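Local atomic coordinates of HD domain protein (Enterococcus faecalis, PDB entry 4LRL), a protein that is an allosterically regulated deoxyribonucleoside triphosphate triphosphohydrolase of the HD-domain superfamily, which binds a metal ion and several deoxynucleotides and probably hydrolyses dGTP and related dNTPs. Residues A356-E361 with G438-Y443; Y211-A216 with Y223-L228. All blocks are in the same frame, centred on the assembly; numbering follows the deposited sequence.

Overall arrangement
Along the chain, contact 2 comes first. It closes a short loop at the C-terminal end of helix 206-219: after six intervening residues, 223-228 folds back on 211-216 through apolar side chains and leads into helix 228-234. Contact 1 is a longer closure, in which 438-443 returns across 76 residues, many of them helical, to pair with 356-361. The two loops lie in series, neither nested nor crossing. The centres of contacts 1 and 2 are about 28 Å apart, their nearest atoms about 16 Å. Contact 2 lies near the metal-bearing HD core, whereas contact 1 pairs strand 354-357 with 441-444, the middle strand of a three-stranded antiparallel sheet, near bound dGTP and dTTP.

Contact 1: residues A356-E361 with G438-Y443; sequences ATFTNE and GDERFY
Strands 354-357 and 441-444 meet as neighbours in a small antiparallel sheet. Ala356 and Phe442 form a hydrogen-bonded pair: Ala356 N reaches Phe442 O at 3.0 Å, and Phe442 N returns to Ala356 O at 2.9 Å in a nearly straight bond (173° at the hydrogen). The pairing runs on past the strand end, where Phe358 N donates to Glu440 O over 3.0 Å. Glu440 O also takes a CA-H...O contact from Thr357 CA at 3.3 Å. A water bridges the other polar backbone atoms of the Phe358-Glu440 pair, donating to Phe358 O at 3.0 Å and accepting from Glu440 N at 2.9 Å.

Thr357 and Arg441, a non-hydrogen-bonded pair, project from one face side by side. The methyl CG2 of Thr357 sits over the centre of one guanidinium face of Arg441, 3.5 Å from NH2. Ser355 OG bonds Arg441 NH1, and a long salt bridge runs from NE to Asp439, whose carboxylate also pairs with Arg273 of helix 270-291. Beyond the strand end, Phe358 has CG tucked between its backbone N and carbonyl carbon (chi1 65°), which stands the ring over Glu440. Glu440 CB makes a CH-pi contact 3.8 Å from the centroid of the Phe358 ring, only 14° off the normal, while the ring edge is turned to the backbone at Phe442 N.

Helix 361-377, which starts just after the N-cap Asn360, covers the two aromatic rings: Phe358 and Phe442 both lean on Ile368. Strand 387-389 flanks 441-444 on its other side, bonding Arg441 through Asn389. Thr357 makes further backbone bonds to Gly474 and Leu476, and helix 270-291 packs against Arg441 and Tyr443.

Contact 2: residues Y211-A216 with Y223-L228; sequences YLLRDA and YGTFDL
The ring of Phe226 receives Leu213 over one face and Leu212 at its edge. Methyl CD2 of Leu213 makes a CH-pi contact, 4.2 Å from the centroid of the Phe226 ring and 22° off the normal, displaced toward the rim. The branch carbon follows closely, with Leu213 CG 3.7 Å from Phe226 CE2, and the two side chains cross at about a right angle. Near the ring plane, Leu212 CB approaches Phe226 CE2 at 4.1 Å. Two torsions bring these groups together: the phenyl CG of Phe226 lies between its backbone N and carbonyl carbon (chi1 60°), swinging the ring toward the helix, and the isobutyl group of Leu213 swings beside its own backbone N (chi1 -70°).

Leu213 spreads both methyls over the loop. CD1 meets Leu228 CB at 4.0 Å, where helix 228-234 begins, whereas CD2 also brushes Thr225. One turn further along, Ala216 CB rests 3.6 Å from the methyl CG2 of Thr225, and the hydroxyl of Thr225 is bound instead to the carbonyl of Glu222. Van der Waals packing joins the two segments, with no hydrogen bond between them. Tyr255, from helix 249-267, adds an edge-to-face contact with Phe226 and touches Leu212. Asp227 OD2, at the N-cap of helix 228-234, bonds Arg230 N weakly and also accepts from Asn46 of a neighbouring subunit.

This is plain apolar packing of the loop between helices 206-219 and 228-234 against the helix that precedes it. Helix 206-219 carries Asp207, a ligand of the nickel ion completing the H...HD...D metal site of the HD domain, with the Leu212 side chain about 10 Å from the metal.

Contact 1: residues A356-E361 with G438-Y443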
# COMPACT_ATOMS: atom_id res chain seq x y z
N ALA C 356 18.44 -4.17 29.83
CA ALA C 356 19.68 -3.62 29.30
C ALA C 356 20.44 -4.75 28.64
O ALA C 356 20.44 -5.88 29.13
CB ALA C 356 20.51 -2.99 30.43
N THR C 357 21.09 -4.46 27.53
CA THR C 357 21.92 -5.47 26.86
C THR C 357 23.23 -5.68 27.60
O THR C 357 23.67 -4.81 28.36
CB THR C 357 22.25 -5.07 25.43
OG1 THR C 357 22.87 -3.78 25.44
CG2 THR C 357 21.00 -5.02 24.59
N PHE C 358 23.84 -6.83 27.37
CA PHE C 358 25.23 -7.08 27.76
C PHE C 358 25.78 -8.09 26.77
O PHE C 358 25.01 -8.83 26.15
CB PHE C 358 25.34 -7.56 29.22
CG PHE C 358 24.71 -8.89 29.49
CD1 PHE C 358 25.45 -10.06 29.42
CD2 PHE C 358 23.36 -8.97 29.83
CE1 PHE C 358 24.86 -11.29 29.67
CE2 PHE C 358 22.76 -10.20 30.08
CZ PHE C 358 23.52 -11.36 30.00
N THR C 359 27.10 -8.12 26.57
CA THR C 359 27.65 -8.93 25.48
C THR C 359 28.16 -10.30 25.91
O THR C 359 28.05 -11.27 25.15
CB THR C 359 28.72 -8.17 24.64
OG1 THR C 359 29.46 -7.27 25.49
CG2 THR C 359 28.07 -7.36 23.52
N ASN C 360 28.70 -10.37 27.12
CA ASN C 360 29.28 -11.61 27.61
C ASN C 360 28.77 -11.91 29.02
O ASN C 360 28.96 -11.12 29.94
CB ASN C 360 30.81 -11.53 27.57
CG ASN C 360 31.49 -12.73 28.21
OD1 ASN C 360 30.86 -13.75 28.50
ND2 ASN C 360 32.80 -12.61 28.42
N GLU C 361 28.14 -13.08 29.15
CA GLU C 361 27.58 -13.55 30.41
C GLU C 361 28.65 -13.73 31.50
O GLU C 361 28.50 -13.23 32.61
CB GLU C 361 26.78 -14.84 30.15
CG GLU C 361 26.45 -15.68 31.38
CD GLU C 361 25.05 -15.42 31.92
OE1 GLU C 361 24.94 -14.70 32.94
OE2 GLU C 361 24.07 -15.94 31.33
N GLY C 438 22.48 -13.24 18.08
CA GLY C 438 21.41 -13.11 19.07
C GLY C 438 21.92 -12.40 20.30
O GLY C 438 23.05 -12.65 20.74
N ASP C 439 21.10 -11.52 20.87
CA ASP C 439 21.55 -10.64 21.94
C ASP C 439 21.67 -11.33 23.31
O ASP C 439 21.66 -12.56 23.41
CB ASP C 439 20.66 -9.39 22.03
CG ASP C 439 19.22 -9.71 22.40
OD1 ASP C 439 18.33 -8.99 21.92
OD2 ASP C 439 18.96 -10.67 23.17
N GLU C 440 21.81 -10.53 24.35
CA GLU C 440 21.68 -10.97 25.73
C GLU C 440 21.09 -9.80 26.50
O GLU C 440 21.63 -8.69 26.47
CB GLU C 440 23.04 -11.34 26.36
CG GLU C 440 23.78 -12.54 25.76
CD GLU C 440 23.12 -13.87 26.05
OE1 GLU C 440 22.56 -14.05 27.15
OE2 GLU C 440 23.19 -14.76 25.17
N ARG C 441 19.98 -10.04 27.18
CA ARG C 441 19.37 -8.99 27.99
C ARG C 441 19.19 -9.35 29.46
O ARG C 441 18.94 -10.50 29.82
CB ARG C 441 18.04 -8.55 27.39
CG ARG C 441 18.22 -7.54 26.28
CD ARG C 441 16.92 -7.20 25.57
NE ARG C 441 17.24 -6.37 24.41
CZ ARG C 441 17.43 -5.06 24.46
NH1 ARG C 441 17.30 -4.40 25.60
NH2 ARG C 441 17.74 -4.41 23.35
N PHE C 442 19.32 -8.32 30.30
CA PHE C 442 19.02 -8.41 31.72
C PHE C 442 17.77 -7.58 32.01
O PHE C 442 17.70 -6.39 31.68
CB PHE C 442 20.22 -7.93 32.54
CG PHE C 442 19.95 -7.84 34.00
CD1 PHE C 442 19.62 -8.98 34.74
CD2 PHE C 442 20.03 -6.62 34.66
CE1 PHE C 442 19.37 -8.91 36.11
CE2 PHE C 442 19.80 -6.53 36.04
CZ PHE C 442 19.46 -7.68 36.77
N TYR C 443 16.77 -8.21 32.61
CA TYR C 443 15.48 -7.57 32.78
C TYR C 443 15.31 -7.16 34.23
O TYR C 443 15.74 -7.87 35.12
CB TYR C 443 14.35 -8.50 32.33
CG TYR C 443 14.14 -8.50 30.83
CD1 TYR C 443 14.82 -9.39 30.00
CD2 TYR C 443 13.28 -7.58 30.24
CE1 TYR C 443 14.63 -9.38 28.60
CE2 TYR C 443 13.08 -7.55 28.86
CZ TYR C 443 13.76 -8.45 28.05
OH TYR C 443 13.54 -8.39 26.69
O HOH W 1 23.39 -8.19 23.68

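Contact 2: residues Y211-A216 with Y223-L228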
# COMPACT_ATOMS: atom_id res chain seq x y z
N TYR C 211 3.45 -16.42 7.87
CA TYR C 211 3.58 -15.62 9.08
C TYR C 211 4.38 -14.35 8.86
O TYR C 211 4.06 -13.31 9.43
CB TYR C 211 3.99 -16.41 10.35
CG TYR C 211 5.39 -16.96 10.43
CD1 TYR C 211 6.51 -16.11 10.49
CD2 TYR C 211 5.60 -18.33 10.52
CE1 TYR C 211 7.81 -16.64 10.60
CE2 TYR C 211 6.88 -18.87 10.62
CZ TYR C 211 7.98 -18.02 10.67
OH TYR C 211 9.24 -18.58 10.78
N LEU C 212 5.39 -14.40 8.00
CA LEU C 212 6.13 -13.18 7.69
C LEU C 212 5.22 -12.10 7.10
O LEU C 212 5.22 -10.96 7.56
CB LEU C 212 7.34 -13.45 6.79
CG LEU C 212 8.46 -14.26 7.48
CD1 LEU C 212 9.50 -14.74 6.45
CD2 LEU C 212 9.15 -13.53 8.66
N LEU C 213 4.40 -12.48 6.13
CA LEU C 213 3.48 -11.55 5.50
C LEU C 213 2.37 -11.12 6.45
O LEU C 213 2.06 -9.93 6.53
CB LEU C 213 2.88 -12.17 4.25
CG LEU C 213 3.80 -12.37 3.03
CD1 LEU C 213 3.13 -13.30 2.01
CD2 LEU C 213 4.15 -11.00 2.40
N ARG C 214 1.78 -12.09 7.15
CA ARG C 214 0.65 -11.85 8.04
C ARG C 214 1.08 -11.07 9.29
O ARG C 214 0.39 -10.14 9.71
CB ARG C 214 -0.01 -13.18 8.44
CG ARG C 214 -1.27 -13.04 9.32
CD ARG C 214 -2.02 -14.39 9.48
NE ARG C 214 -2.15 -15.08 8.19
CZ ARG C 214 -3.16 -14.89 7.35
NH1 ARG C 214 -3.18 -15.54 6.20
NH2 ARG C 214 -4.16 -14.05 7.65
N ASP C 215 2.20 -11.46 9.88
CA ASP C 215 2.73 -10.72 11.01
C ASP C 215 3.07 -9.27 10.63
O ASP C 215 2.79 -8.35 11.39
CB ASP C 215 3.94 -11.43 11.62
CG ASP C 215 3.58 -12.78 12.21
OD1 ASP C 215 2.37 -13.08 12.37
OD2 ASP C 215 4.51 -13.55 12.52
N ALA C 216 3.63 -9.08 9.43
CA ALA C 216 3.90 -7.74 8.92
C ALA C 216 2.60 -6.97 8.70
O ALA C 216 2.52 -5.78 9.05
CB ALA C 216 4.71 -7.79 7.63
N TYR C 223 6.70 -2.46 5.31
CA TYR C 223 7.88 -2.60 4.44
C TYR C 223 8.76 -3.79 4.82
O TYR C 223 9.80 -4.03 4.19
CB TYR C 223 8.69 -1.29 4.40
CG TYR C 223 7.97 -0.16 3.68
CD1 TYR C 223 7.33 0.85 4.39
CD2 TYR C 223 7.93 -0.11 2.29
CE1 TYR C 223 6.67 1.90 3.73
CE2 TYR C 223 7.27 0.92 1.61
CZ TYR C 223 6.65 1.92 2.34
OH TYR C 223 6.00 2.94 1.66
N GLY C 224 8.32 -4.55 5.83
CA GLY C 224 8.94 -5.83 6.16
C GLY C 224 8.40 -6.98 5.33
O GLY C 224 8.37 -8.13 5.80
N THR C 225 7.96 -6.69 4.10
CA THR C 225 7.33 -7.69 3.21
C THR C 225 8.10 -7.94 1.91
O THR C 225 8.76 -7.04 1.37
CB THR C 225 5.85 -7.30 2.85
OG1 THR C 225 5.82 -6.03 2.20
CG2 THR C 225 4.98 -7.25 4.10
N PHE C 226 7.99 -9.17 1.42
CA PHE C 226 8.54 -9.59 0.13
C PHE C 226 7.35 -9.83 -0.81
O PHE C 226 6.21 -9.59 -0.45
CB PHE C 226 9.33 -10.88 0.31
CG PHE C 226 8.50 -12.02 0.83
CD1 PHE C 226 7.96 -12.96 -0.04
CD2 PHE C 226 8.22 -12.12 2.19
CE1 PHE C 226 7.17 -13.99 0.44
CE2 PHE C 226 7.43 -13.15 2.68
CZ PHE C 226 6.91 -14.09 1.80
N ASP C 227 7.62 -10.36 -2.00
CA ASP C 227 6.56 -10.58 -2.98
C ASP C 227 6.24 -12.06 -3.18
O ASP C 227 6.99 -12.79 -3.85
CB ASP C 227 6.94 -9.93 -4.32
CG ASP C 227 5.79 -9.93 -5.30
OD1 ASP C 227 4.76 -9.27 -5.02
OD2 ASP C 227 5.93 -10.58 -6.36
N LEU C 228 5.12 -12.50 -2.60
CA LEU C 228 4.66 -13.88 -2.73
C LEU C 228 4.48 -14.31 -4.18
O LEU C 228 4.91 -15.40 -4.56
CB LEU C 228 3.35 -14.10 -1.95
CG LEU C 228 2.75 -15.51 -2.00
CD1 LEU C 228 3.72 -16.57 -1.49
CD2 LEU C 228 1.44 -15.58 -1.25